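Local structure of Iron(III) ABC transporter, periplasmic iron-compound-binding protein (5GGY) at residues K207-L212 with R239-V244; A161-R166 with G218-F223; V173-E178 with L195-K200; N250-V255 with T272-A277. The protein probably binds hydroxamate-type ferric siderophores such as ferrioxamine B, the iron complex of Desferal, in the periplasm and delivers them to an ABC transporter for iron uptake. All coordinates share one frame; numbering follows the deposited sequence.

How the contacts relate
Following the chain from the N terminus, contact 2 opens first: strand 161-167 waits for strand 219-223, and 51 residues lie between its segments. Within that loop contact 3 opens and closes, bringing the end of strand 172-176 against the loop 195-200. Contact 1 starts at 207-212, still before contact 2 has closed, and ends at 239-244 after it, so these two cross. Contact 4 follows in series, joining strand 249-252 to helix 262-276. All four reach the same mixed sheet: contact 2 is a strand pair within it, contacts 1 and 3 tie surrounding loops and a short helix to it, and contact 4 fastens a helix.

Contact 1: K207-L212 with R239-V244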
loop_
_atom_site.group_PDB
_atom_site.type_symbol
_atom_site.label_atom_id
_atom_site.label_comp_id
_atom_site.label_asym_id
_atom_site.label_seq_id
_atom_site.Cartn_x
_atom_site.Cartn_y
_atom_site.Cartn_z
ATOM N N LYS A 207 18.961 11.180 22.365
ATOM C CA LYS A 207 20.130 10.498 22.905
ATOM C C LYS A 207 21.365 11.390 22.894
ATOM O O LYS A 207 21.486 12.286 22.058
ATOM C CB LYS A 207 20.421 9.223 22.111
ATOM C CG LYS A 207 19.355 8.151 22.220
ATOM C CD LYS A 207 19.226 7.654 23.648
ATOM C CE LYS A 207 18.238 6.504 23.748
ATOM N NZ LYS A 207 18.052 6.070 25.162
ATOM N N ARG A 208 22.275 11.139 23.829
ATOM C CA ARG A 208 23.600 11.741 23.786
ATOM C C ARG A 208 24.313 11.231 22.541
ATOM O O ARG A 208 24.100 10.089 22.131
ATOM C CB ARG A 208 24.403 11.399 25.043
ATOM C CG ARG A 208 23.710 11.738 26.354
ATOM C CD ARG A 208 24.556 11.298 27.542
ATOM N NE ARG A 208 24.907 9.883 27.465
ATOM C CZ ARG A 208 24.228 8.908 28.062
ATOM N NH1 ARG A 208 23.158 9.192 28.792
ATOM N NH2 ARG A 208 24.622 7.649 27.934
ATOM N N LEU A 209 25.147 12.069 21.932
ATOM C CA LEU A 209 25.846 11.676 20.712
ATOM C C LEU A 209 26.750 10.472 20.951
ATOM O O LEU A 209 26.903 9.618 20.078
ATOM C CB LEU A 209 26.665 12.842 20.155
ATOM C CG LEU A 209 27.458 12.546 18.879
ATOM C CD1 LEU A 209 26.523 12.148 17.739
ATOM C CD2 LEU A 209 28.333 13.727 18.477
ATOM N N SER A 210 27.334 10.403 22.144
ATOM C CA SER A 210 28.234 9.313 22.507
ATOM C C SER A 210 27.558 7.940 22.472
ATOM O O SER A 210 28.231 6.915 22.366
ATOM C CB SER A 210 28.819 9.560 23.897
ATOM O OG SER A 210 27.789 9.673 24.864
ATOM N N GLU A 211 26.230 7.921 22.558
ATOM C CA GLU A 211 25.479 6.667 22.532
ATOM C C GLU A 211 25.583 5.970 21.183
ATOM O O GLU A 211 25.334 4.770 21.081
ATOM C CB GLU A 211 24.006 6.905 22.874
ATOM C CG GLU A 211 23.724 7.066 24.360
ATOM C CD GLU A 211 23.953 5.786 25.147
ATOM O OE1 GLU A 211 23.901 4.690 24.547
ATOM O OE2 GLU A 211 24.185 5.877 26.371
ATOM N N LEU A 212 25.951 6.722 20.150
ATOM C CA LEU A 212 26.094 6.158 18.811
ATOM C C LEU A 212 27.329 5.268 18.697
ATOM O O LEU A 212 27.546 4.628 17.670
ATOM C CB LEU A 212 26.154 7.268 17.760
ATOM C CG LEU A 212 24.880 8.091 17.561
ATOM C CD1 LEU A 212 24.989 8.925 16.297
ATOM C CD2 LEU A 212 23.662 7.186 17.507
ATOM N N ARG A 239 34.578 11.920 15.166
ATOM C CA ARG A 239 35.677 11.353 14.388
ATOM C C ARG A 239 36.123 10.003 14.941
ATOM O O ARG A 239 36.784 9.228 14.250
ATOM C CB ARG A 239 36.868 12.316 14.346
ATOM C CG ARG A 239 37.010 13.082 13.038
ATOM C CD ARG A 239 38.413 13.646 12.885
ATOM N NE ARG A 239 39.059 13.189 11.657
ATOM C CZ ARG A 239 39.751 12.058 11.550
ATOM N NH1 ARG A 239 39.890 11.261 12.600
ATOM N NH2 ARG A 239 40.305 11.725 10.392
ATOM N N ALA A 240 35.755 9.727 16.190
ATOM C CA ALA A 240 36.129 8.479 16.843
ATOM C C ALA A 240 34.985 7.467 16.821
ATOM O O ALA A 240 35.015 6.470 17.542
ATOM C CB ALA A 240 36.572 8.744 18.274
ATOM N N MET A 241 33.978 7.728 15.994
ATOM C CA MET A 241 32.854 6.813 15.848
ATOM C C MET A 241 33.208 5.646 14.935
ATOM O O MET A 241 33.885 5.832 13.924
ATOM C CB MET A 241 31.630 7.547 15.302
ATOM C CG MET A 241 30.979 8.486 16.297
ATOM S SD MET A 241 30.254 7.596 17.686
ATOM C CE MET A 241 29.694 8.963 18.704
ATOM N N PRO A 242 32.749 4.436 15.294
ATOM C CA PRO A 242 33.004 3.222 14.509
ATOM C C PRO A 242 32.502 3.340 13.073
ATOM O O PRO A 242 33.205 2.940 12.147
ATOM C CB PRO A 242 32.226 2.140 15.267
ATOM C CG PRO A 242 32.105 2.663 16.655
ATOM C CD PRO A 242 31.986 4.149 16.522
ATOM N N PHE A 243 31.305 3.890 12.899
ATOM C CA PHE A 243 30.714 4.047 11.574
ATOM C C PHE A 243 31.369 5.181 10.797
ATOM O O PHE A 243 31.341 5.195 9.569
ATOM C CB PHE A 243 29.209 4.295 11.687
ATOM C CG PHE A 243 28.839 5.335 12.706
ATOM C CD1 PHE A 243 28.789 6.675 12.364
ATOM C CD2 PHE A 243 28.531 4.968 14.007
ATOM C CE1 PHE A 243 28.442 7.631 13.301
ATOM C CE2 PHE A 243 28.183 5.919 14.947
ATOM C CZ PHE A 243 28.138 7.252 14.593
ATOM N N VAL A 244 31.950 6.132 11.518
ATOM C CA VAL A 244 32.620 7.264 10.888
ATOM C C VAL A 244 33.979 6.843 10.346
ATOM O O VAL A 244 34.319 7.131 9.198
ATOM C CB VAL A 244 32.793 8.436 11.876
ATOM C CG1 VAL A 244 33.831 9.423 11.364
ATOM C CG2 VAL A 244 31.460 9.125 12.111
#
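Leu212 meets both Met241 and Phe243, and Leu209 adds a second point of contact for the methionine; the segments bury 196 Å² together, with side-chain carbons meeting both carbons and backbone carbonyl oxygens. Among the carbon contacts, Leu212 CB lies 3.7 Å from Phe243 CE2, with CD1 farther along the ring near CZ, so the leucine runs obliquely past the outer end of the ring. Met241 CB lies over one face of the same ring. Met241 also reaches between the two leucines: its CE methyl is 4.0 Å from Leu212 CB and 4.2 Å from Leu209 CG. The bend at chi2 (-66°) turns the thioether tip to that position.

A second group of contacts joins carbon to backbone oxygen. Phe243 CE2 comes within 3.1 Å of Leu212 O, which lies near the ring plane at its edge, the arrangement of a C-H edge facing a carbonyl. Met241 CE approaches Leu209 O at 3.2 Å, the same oxygen that accepts the backbone N-H of Leu212 in the 3-10 turn. These two carbonyls thus meet a methyl and a ring edge.

Met241 occupies the N-cap position of helix 242-245, and the contact therefore sets the start of this helix against the 3-10 turn that follows strand 204-208. Around it, Leu209 also touches Leu237 of helix 236-239 and Val173, Leu212 packs on Leu175 of strand 172-176, and Phe243 reaches Val249 of strand 249-252 and Val220 of strand 219-223.

Contact 2: A161-R166 with G218-F223; sequences AVVTLR and GYVLYF
Arg166 lays its guanidinium over the start of the Phe223 side chain: Phe223 CB stands 3.4 Å above one face, offset toward the rim, and the guanidinium and ring planes are 31° apart. At the guanidinium's edge, in plane, a water accepts from Arg166 NH2 and donates to Phe223 O, bridging the strand ends. Tyr176 OH and Ser257 OG bond to Arg166 NE and NH1, fixing the group's rotation. Phe223 has Arg166 CG at its ring edge, while Thr164 OG1 approaches CE2 obliquely at 3.0 Å. Ala161 O lies at the edge of the Tyr219 ring.

The backbones themselves form a parallel pair in register from Val162 with Tyr219 to Leu165 with Tyr222. Five N-H...O bonds alternate in direction; Leu221 N to Val163 O (3.1 Å) is almost straight at 179°, whereas Leu165 N to Leu221 O bends to 147°. Leu165 O receives Phe223 N and also a CA-H contact from Tyr222.

Val163, Leu165, Val220 and Tyr222 share one face of the sheet. There Val163 CG1 lies alongside Val220 CG2 at 3.5 Å, and Leu165 divides its methyls: CD1 to Val220 CG1 at 3.6 Å, CD2 to Tyr222 CB at 3.7 Å. On the other face Val162 CG1 meets Leu221 CD1.

The pair is central to the mixed sheet, probably that of the C-terminal lobe of a two-lobed periplasmic binding protein: strand 172-176 flanks 161-167, strand 249-252 flanks 219-223, and helix 262-276 covers the face of Val162 and Leu221 through Leu275 and Ile271.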
loop_
_atom_site.group_PDB
_atom_site.type_symbol
_atom_site.label_atom_id
_atom_site.label_comp_id
_atom_site.label_asym_id
_atom_site.label_seq_id
_atom_site.Cartn_x
_atom_site.Cartn_y
_atom_site.Cartn_z
ATOM N N ALA A 161 22.509 -3.058 8.453
ATOM C CA ALA A 161 21.689 -2.441 9.490
ATOM C C ALA A 161 21.858 -0.926 9.461
ATOM O O ALA A 161 22.978 -0.421 9.379
ATOM C CB ALA A 161 22.053 -2.996 10.859
ATOM N N VAL A 162 20.742 -0.207 9.524
ATOM C CA VAL A 162 20.761 1.248 9.408
ATOM C C VAL A 162 20.060 1.920 10.585
ATOM O O VAL A 162 18.986 1.492 11.008
ATOM C CB VAL A 162 20.091 1.717 8.095
ATOM C CG1 VAL A 162 20.080 3.238 8.004
ATOM C CG2 VAL A 162 20.799 1.123 6.891
ATOM N N VAL A 163 20.679 2.966 11.119
ATOM C CA VAL A 163 20.020 3.815 12.098
ATOM C C VAL A 163 19.854 5.221 11.516
ATOM O O VAL A 163 20.764 5.759 10.881
ATOM C CB VAL A 163 20.797 3.868 13.438
ATOM C CG1 VAL A 163 22.224 4.340 13.224
ATOM C CG2 VAL A 163 20.077 4.748 14.446
ATOM N N THR A 164 18.675 5.798 11.710
ATOM C CA THR A 164 18.370 7.125 11.184
ATOM C C THR A 164 18.165 8.133 12.310
ATOM O O THR A 164 17.601 7.800 13.353
ATOM C CB THR A 164 17.118 7.099 10.303
ATOM O OG1 THR A 164 16.583 8.423 10.202
ATOM C CG2 THR A 164 16.068 6.174 10.905
ATOM N N LEU A 165 18.608 9.368 12.091
ATOM C CA LEU A 165 18.463 10.401 13.110
ATOM C C LEU A 165 18.565 11.817 12.559
ATOM O O LEU A 165 18.958 12.035 11.419
ATOM C CB LEU A 165 19.500 10.201 14.237
ATOM C CG LEU A 165 21.031 10.216 14.083
ATOM C CD1 LEU A 165 21.535 9.162 13.104
ATOM C CD2 LEU A 165 21.592 11.593 13.728
ATOM N N ARG A 166 18.182 12.772 13.398
ATOM C CA ARG A 166 18.482 14.180 13.186
ATOM C C ARG A 166 19.277 14.680 14.388
ATOM O O ARG A 166 19.173 14.128 15.484
ATOM C CB ARG A 166 17.209 15.014 13.010
ATOM C CG ARG A 166 16.422 14.728 11.740
ATOM C CD ARG A 166 15.249 15.692 11.611
ATOM N NE ARG A 166 14.329 15.311 10.542
ATOM C CZ ARG A 166 14.356 15.820 9.314
ATOM N NH1 ARG A 166 13.478 15.414 8.405
ATOM N NH2 ARG A 166 15.258 16.738 8.996
ATOM N N GLY A 218 27.405 -1.386 10.881
ATOM C CA GLY A 218 26.969 -0.711 9.676
ATOM C C GLY A 218 26.852 0.801 9.698
ATOM O O GLY A 218 27.775 1.508 10.097
ATOM N N TYR A 219 25.688 1.289 9.281
ATOM C CA TYR A 219 25.576 2.641 8.749
ATOM C C TYR A 219 24.725 3.608 9.573
ATOM O O TYR A 219 23.765 3.218 10.239
ATOM C CB TYR A 219 25.026 2.568 7.319
ATOM C CG TYR A 219 25.910 1.779 6.373
ATOM C CD1 TYR A 219 26.722 2.425 5.450
ATOM C CD2 TYR A 219 25.938 0.389 6.409
ATOM C CE1 TYR A 219 27.537 1.710 4.589
ATOM C CE2 TYR A 219 26.752 -0.334 5.553
ATOM C CZ TYR A 219 27.547 0.331 4.645
ATOM O OH TYR A 219 28.355 -0.385 3.791
ATOM N N VAL A 220 25.100 4.882 9.498
ATOM C CA VAL A 220 24.394 5.960 10.179
ATOM C C VAL A 220 23.997 7.050 9.189
ATOM O O VAL A 220 24.843 7.613 8.496
ATOM C CB VAL A 220 25.257 6.578 11.298
ATOM C CG1 VAL A 220 24.659 7.893 11.776
ATOM C CG2 VAL A 220 25.410 5.596 12.444
ATOM N N LEU A 221 22.702 7.338 9.123
ATOM C CA LEU A 221 22.189 8.372 8.227
ATOM C C LEU A 221 21.550 9.511 9.016
ATOM O O LEU A 221 20.732 9.271 9.904
ATOM C CB LEU A 221 21.171 7.775 7.248
ATOM C CG LEU A 221 21.675 6.704 6.278
ATOM C CD1 LEU A 221 20.535 6.166 5.429
ATOM C CD2 LEU A 221 22.782 7.260 5.399
ATOM N N TYR A 222 21.924 10.747 8.694
ATOM C CA TYR A 222 21.322 11.906 9.346
ATOM C C TYR A 222 20.717 12.869 8.326
ATOM O O TYR A 222 21.317 13.155 7.290
ATOM C CB TYR A 222 22.343 12.631 10.233
ATOM C CG TYR A 222 23.546 13.201 9.510
ATOM C CD1 TYR A 222 23.552 14.516 9.059
ATOM C CD2 TYR A 222 24.681 12.430 9.296
ATOM C CE1 TYR A 222 24.648 15.041 8.405
ATOM C CE2 TYR A 222 25.785 12.948 8.642
ATOM C CZ TYR A 222 25.763 14.253 8.198
ATOM O OH TYR A 222 26.858 14.772 7.547
ATOM N N PHE A 223 19.524 13.369 8.636
ATOM C CA PHE A 223 18.769 14.199 7.704
ATOM C C PHE A 223 19.207 15.659 7.708
ATOM O O PHE A 223 19.405 16.262 8.763
ATOM C CB PHE A 223 17.269 14.126 8.015
ATOM C CG PHE A 223 16.659 12.777 7.766
ATOM C CD1 PHE A 223 16.516 12.298 6.478
ATOM C CD2 PHE A 223 16.207 12.001 8.817
ATOM C CE1 PHE A 223 15.950 11.064 6.244
ATOM C CE2 PHE A 223 15.637 10.770 8.590
ATOM C CZ PHE A 223 15.510 10.296 7.303
HETATM O O HOH W 1 17.522 18.242 10.372
#

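Contact 3: V173-E178 with L195-K200; sequences VFLYTE and LPQPPK
Gln197 and Thr177 have the most surface buried in this contact, and Leu175 follows. Where they meet, Gln197 CB is 3.6 Å from Thr177 CG2, the two side chains crossing at about a right angle. The backbone of Gln197 supplies the hydrogen bond between the segments: its O accepts Glu178 N at 3.1 Å, with an N-H...O angle of 140° and the donor tilted 31° from the carbonyl plane, a bent geometry. Farther out, the Gln197 chain bends at chi2, which folds its amide back along its own segment. NE2 then makes a weak bond to Leu195 O.

Thr177 is wedged against the extended, proline-rich loop. Its CB lies 3.1 Å from Pro198 O, and CG2 sits 3.3 Å from that oxygen. The rotation about CA-CB leaves CG2 to face both Gln197 CB and Lys200 CG, while the hydroxyl finds its polar partner in Asn179 OD1, just beyond the segment.

Leu175 meets Leu195 and Gln197 chiefly through CD1. This methyl packs 3.5 Å from Gln197 NE2 and 3.7 Å from Leu195 CD2, the leucine coming obliquely to both. On the exposed side, the extended Glu178 side chain runs beside Pro199.

The chain directions of the two touching parts are 76° apart, so the loop linking strands 192-193 and 204-208 passes across the end of strand 172-176. That strand lies between 161-167 and 204-208: Leu175 packs on Val163, and its backbone bonds to Val205, on which Gln197 also rests.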
loop_
_atom_site.group_PDB
_atom_site.type_symbol
_atom_site.label_atom_id
_atom_site.label_comp_id
_atom_site.label_asym_id
_atom_site.label_seq_id
_atom_site.Cartn_x
_atom_site.Cartn_y
_atom_site.Cartn_z
ATOM N N VAL A 173 21.140 13.809 19.932
ATOM C CA VAL A 173 20.606 13.193 18.718
ATOM C C VAL A 173 19.162 12.710 18.887
ATOM O O VAL A 173 18.786 12.211 19.941
ATOM C CB VAL A 173 21.515 12.013 18.275
ATOM C CG1 VAL A 173 20.704 10.833 17.778
ATOM C CG2 VAL A 173 22.510 12.479 17.226
ATOM N N PHE A 174 18.357 12.888 17.841
ATOM C CA PHE A 174 16.998 12.356 17.796
ATOM C C PHE A 174 16.936 11.067 16.992
ATOM O O PHE A 174 16.815 11.099 15.775
ATOM C CB PHE A 174 16.026 13.372 17.190
ATOM C CG PHE A 174 15.722 14.538 18.084
ATOM C CD1 PHE A 174 15.197 14.343 19.350
ATOM C CD2 PHE A 174 15.938 15.832 17.646
ATOM C CE1 PHE A 174 14.911 15.418 20.170
ATOM C CE2 PHE A 174 15.651 16.909 18.459
ATOM C CZ PHE A 174 15.139 16.705 19.722
ATOM N N LEU A 175 17.022 9.934 17.678
ATOM C CA LEU A 175 16.915 8.634 17.020
ATOM C C LEU A 175 15.474 8.340 16.633
ATOM O O LEU A 175 14.562 8.502 17.441
ATOM C CB LEU A 175 17.442 7.515 17.922
ATOM C CG LEU A 175 18.944 7.486 18.205
ATOM C CD1 LEU A 175 19.289 6.305 19.098
ATOM C CD2 LEU A 175 19.729 7.423 16.907
ATOM N N TYR A 176 15.270 7.901 15.396
ATOM C CA TYR A 176 13.923 7.577 14.934
ATOM C C TYR A 176 13.511 6.181 15.385
ATOM O O TYR A 176 14.229 5.206 15.169
ATOM C CB TYR A 176 13.826 7.720 13.412
ATOM C CG TYR A 176 13.738 9.169 13.001
ATOM C CD1 TYR A 176 12.527 9.849 13.047
ATOM C CD2 TYR A 176 14.870 9.869 12.609
ATOM C CE1 TYR A 176 12.443 11.178 12.691
ATOM C CE2 TYR A 176 14.795 11.199 12.251
ATOM C CZ TYR A 176 13.581 11.848 12.295
ATOM O OH TYR A 176 13.500 13.173 11.942
ATOM N N THR A 177 12.344 6.106 16.018
ATOM C CA THR A 177 11.911 4.900 16.710
ATOM C C THR A 177 11.044 3.985 15.845
ATOM O O THR A 177 10.853 4.233 14.656
ATOM C CB THR A 177 11.132 5.261 17.988
ATOM O OG1 THR A 177 9.879 5.861 17.639
ATOM C CG2 THR A 177 11.934 6.239 18.840
ATOM N N GLU A 178 10.518 2.933 16.466
ATOM C CA GLU A 178 9.788 1.878 15.763
ATOM C C GLU A 178 8.527 2.385 15.067
ATOM O O GLU A 178 8.163 1.898 13.998
ATOM C CB GLU A 178 9.419 0.757 16.739
ATOM C CG GLU A 178 8.738 -0.436 16.093
ATOM C CD GLU A 178 8.296 -1.475 17.104
ATOM O OE1 GLU A 178 7.836 -2.557 16.682
ATOM O OE2 GLU A 178 8.409 -1.210 18.320
ATOM N N LEU A 195 20.071 0.363 15.676
ATOM C CA LEU A 195 19.823 0.755 17.057
ATOM C C LEU A 195 18.328 0.944 17.295
ATOM O O LEU A 195 17.856 2.078 17.410
ATOM C CB LEU A 195 20.586 2.039 17.390
ATOM C CG LEU A 195 21.083 2.206 18.828
ATOM C CD1 LEU A 195 21.991 1.050 19.217
ATOM C CD2 LEU A 195 21.810 3.532 18.980
ATOM N N PRO A 196 17.582 -0.172 17.371
ATOM C CA PRO A 196 16.118 -0.162 17.487
ATOM C C PRO A 196 15.630 0.554 18.744
ATOM O O PRO A 196 16.238 0.424 19.807
ATOM C CB PRO A 196 15.758 -1.651 17.529
ATOM C CG PRO A 196 16.994 -2.330 18.011
ATOM C CD PRO A 196 18.130 -1.537 17.441
ATOM N N GLN A 197 14.537 1.299 18.610
ATOM C CA GLN A 197 14.015 2.108 19.706
ATOM C C GLN A 197 12.519 1.895 19.922
ATOM O O GLN A 197 11.766 1.706 18.964
ATOM C CB GLN A 197 14.293 3.591 19.444
ATOM C CG GLN A 197 15.769 3.941 19.325
ATOM C CD GLN A 197 16.511 3.812 20.643
ATOM O OE1 GLN A 197 15.936 4.006 21.714
ATOM N NE2 GLN A 197 17.797 3.481 20.571
ATOM N N PRO A 198 12.085 1.930 21.192
ATOM C CA PRO A 198 10.665 1.829 21.543
ATOM C C PRO A 198 9.864 3.000 20.984
ATOM O O PRO A 198 10.431 4.070 20.780
ATOM C CB PRO A 198 10.679 1.850 23.076
ATOM C CG PRO A 198 11.963 2.513 23.439
ATOM C CD PRO A 198 12.935 2.083 22.385
ATOM N N PRO A 199 8.556 2.802 20.750
ATOM C CA PRO A 199 7.708 3.846 20.164
ATOM C C PRO A 199 7.637 5.104 21.028
ATOM O O PRO A 199 7.556 5.019 22.254
ATOM C CB PRO A 199 6.336 3.172 20.068
ATOM C CG PRO A 199 6.377 2.069 21.071
ATOM C CD PRO A 199 7.792 1.585 21.074
ATOM N N LYS A 200 7.680 6.263 20.379
ATOM C CA LYS A 200 7.651 7.546 21.069
ATOM C C LYS A 200 6.754 8.521 20.321
ATOM O O LYS A 200 6.260 8.212 19.235
ATOM C CB LYS A 200 9.067 8.120 21.197
ATOM C CG LYS A 200 10.000 7.317 22.087
ATOM C CD LYS A 200 10.049 7.887 23.494
ATOM C CE LYS A 200 10.223 6.788 24.529
ATOM N NZ LYS A 200 10.415 7.353 25.887
#

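Contact 4: N250-V255 with T272-A277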
loop_
_atom_site.group_PDB
_atom_site.type_symbol
_atom_site.label_atom_id
_atom_site.label_comp_id
_atom_site.label_asym_id
_atom_site.label_seq_id
_atom_site.Cartn_x
_atom_site.Cartn_y
_atom_site.Cartn_z
ATOM N N ASN A 250 26.561 8.940 6.239
ATOM C CA ASN A 250 26.269 9.900 5.183
ATOM C C ASN A 250 25.093 10.806 5.530
ATOM O O ASN A 250 24.235 10.453 6.340
ATOM C CB ASN A 250 25.994 9.167 3.870
ATOM C CG ASN A 250 26.080 10.080 2.666
ATOM O OD1 ASN A 250 26.534 11.220 2.769
ATOM N ND2 ASN A 250 25.652 9.580 1.512
ATOM N N SER A 251 25.066 11.983 4.915
ATOM C CA SER A 251 23.966 12.917 5.104
ATOM C C SER A 251 22.844 12.618 4.118
ATOM O O SER A 251 23.092 12.167 3.000
ATOM C CB SER A 251 24.447 14.361 4.941
ATOM O OG SER A 251 24.887 14.608 3.618
ATOM N N VAL A 252 21.608 12.865 4.537
ATOM C CA VAL A 252 20.460 12.655 3.667
ATOM C C VAL A 252 19.806 13.988 3.320
ATOM O O VAL A 252 19.516 14.792 4.206
ATOM C CB VAL A 252 19.417 11.722 4.320
ATOM C CG1 VAL A 252 18.284 11.430 3.349
ATOM C CG2 VAL A 252 20.070 10.426 4.776
ATOM N N ARG A 253 19.582 14.213 2.028
ATOM C CA ARG A 253 18.984 15.456 1.549
ATOM C C ARG A 253 17.617 15.679 2.190
ATOM O O ARG A 253 16.913 14.715 2.492
ATOM C CB ARG A 253 18.874 15.442 0.019
ATOM C CG ARG A 253 18.031 14.322 -0.559
ATOM C CD ARG A 253 17.970 14.428 -2.077
ATOM N NE ARG A 253 17.263 13.303 -2.680
ATOM C CZ ARG A 253 15.954 13.276 -2.906
ATOM N NH1 ARG A 253 15.201 14.317 -2.580
ATOM N NH2 ARG A 253 15.401 12.206 -3.459
ATOM N N PRO A 254 17.245 16.953 2.409
ATOM C CA PRO A 254 16.043 17.341 3.161
ATOM C C PRO A 254 14.762 16.599 2.775
ATOM O O PRO A 254 14.210 16.814 1.699
ATOM C CB PRO A 254 15.910 18.833 2.846
ATOM C CG PRO A 254 17.308 19.283 2.631
ATOM C CD PRO A 254 18.009 18.133 1.961
ATOM N N VAL A 255 14.316 15.715 3.662
ATOM C CA VAL A 255 13.014 15.071 3.541
ATOM C C VAL A 255 12.327 15.086 4.899
ATOM O O VAL A 255 12.877 14.599 5.884
ATOM C CB VAL A 255 13.115 13.617 3.042
ATOM C CG1 VAL A 255 11.737 12.991 3.003
ATOM C CG2 VAL A 255 13.759 13.562 1.663
ATOM N N THR A 272 17.954 5.751 0.142
ATOM C CA THR A 272 18.604 4.854 -0.810
ATOM C C THR A 272 19.791 5.540 -1.473
ATOM O O THR A 272 20.885 4.981 -1.538
ATOM C CB THR A 272 17.626 4.377 -1.901
ATOM O OG1 THR A 272 16.603 3.569 -1.307
ATOM C CG2 THR A 272 18.357 3.566 -2.957
ATOM N N GLU A 273 19.561 6.760 -1.949
ATOM C CA GLU A 273 20.598 7.567 -2.583
ATOM C C GLU A 273 21.817 7.767 -1.684
ATOM O O GLU A 273 22.955 7.592 -2.120
ATOM C CB GLU A 273 20.016 8.920 -2.992
ATOM C CG GLU A 273 21.044 9.981 -3.307
ATOM C CD GLU A 273 20.407 11.328 -3.566
ATOM O OE1 GLU A 273 19.212 11.354 -3.929
ATOM O OE2 GLU A 273 21.093 12.357 -3.394
ATOM N N SER A 274 21.579 8.122 -0.426
ATOM C CA SER A 274 22.673 8.325 0.523
ATOM C C SER A 274 23.334 7.011 0.915
ATOM O O SER A 274 24.499 6.986 1.306
ATOM C CB SER A 274 22.170 9.049 1.776
ATOM O OG SER A 274 22.208 10.450 1.603
ATOM N N LEU A 275 22.583 5.921 0.805
ATOM C CA LEU A 275 23.076 4.616 1.216
ATOM C C LEU A 275 23.778 3.895 0.065
ATOM O O LEU A 275 24.644 3.046 0.289
ATOM C CB LEU A 275 21.930 3.760 1.761
ATOM C CG LEU A 275 22.336 2.643 2.723
ATOM C CD1 LEU A 275 23.093 3.223 3.905
ATOM C CD2 LEU A 275 21.109 1.881 3.186
ATOM N N LEU A 276 23.401 4.236 -1.165
ATOM C CA LEU A 276 24.088 3.710 -2.340
ATOM C C LEU A 276 25.473 4.334 -2.446
ATOM O O LEU A 276 26.431 3.676 -2.850
ATOM C CB LEU A 276 23.281 3.969 -3.613
ATOM C CG LEU A 276 22.088 3.037 -3.839
ATOM C CD1 LEU A 276 21.376 3.371 -5.140
ATOM C CD2 LEU A 276 22.536 1.583 -3.826
ATOM N N ALA A 277 25.575 5.608 -2.088
ATOM C CA ALA A 277 26.879 6.208 -1.859
ATOM C C ALA A 277 27.407 5.616 -0.558
ATOM O O ALA A 277 26.641 5.033 0.198
ATOM C CB ALA A 277 26.786 7.720 -1.787
HETATM O O HOH W 2 19.900 11.642 0.057
#
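Asn250 reaches toward the helix end and places ND2 2.8 Å from Ser274 O. The bond is nearly straight at 175°, and the oxygen lies in the plane of the amide group. At the acceptor, ND2 arrives in the carbonyl plane on a lone pair, with a C=O...N angle of 113°. CG of the asparagine stands anti to its backbone nitrogen, which carries the amide out to the last turn of the helix, where Ala277 CB lies 4.0 Å from the same ND2.

Ser274 points its side chain back at the strand. OG is modelled so near Ser251 O that the exact distance is doubtful, though the sense of the bond is from hydroxyl to carbonyl. Val252 CG2 lies 3.8 Å from Ser274 OG. A water accepts from Arg253 N and donates to Ser274 OG.

Arg253 and Glu273, both extended, cross at about a right angle. Arg253 NE bonds Glu273 OE1 at 3.0 Å, close to the guanidinium plane but from above the carboxylate plane, 37° out of it.

Chemically, the strand end and the final turns of helix 262-276 are joined by directed polar bonds, with little apolar contact. The amide engages a carbonyl at the C-terminal end of the helix, while the salt bridge, between partly exposed Arg253 and exposed Glu273, uses the side N-H of the guanidinium and is probably screened in part by solvent.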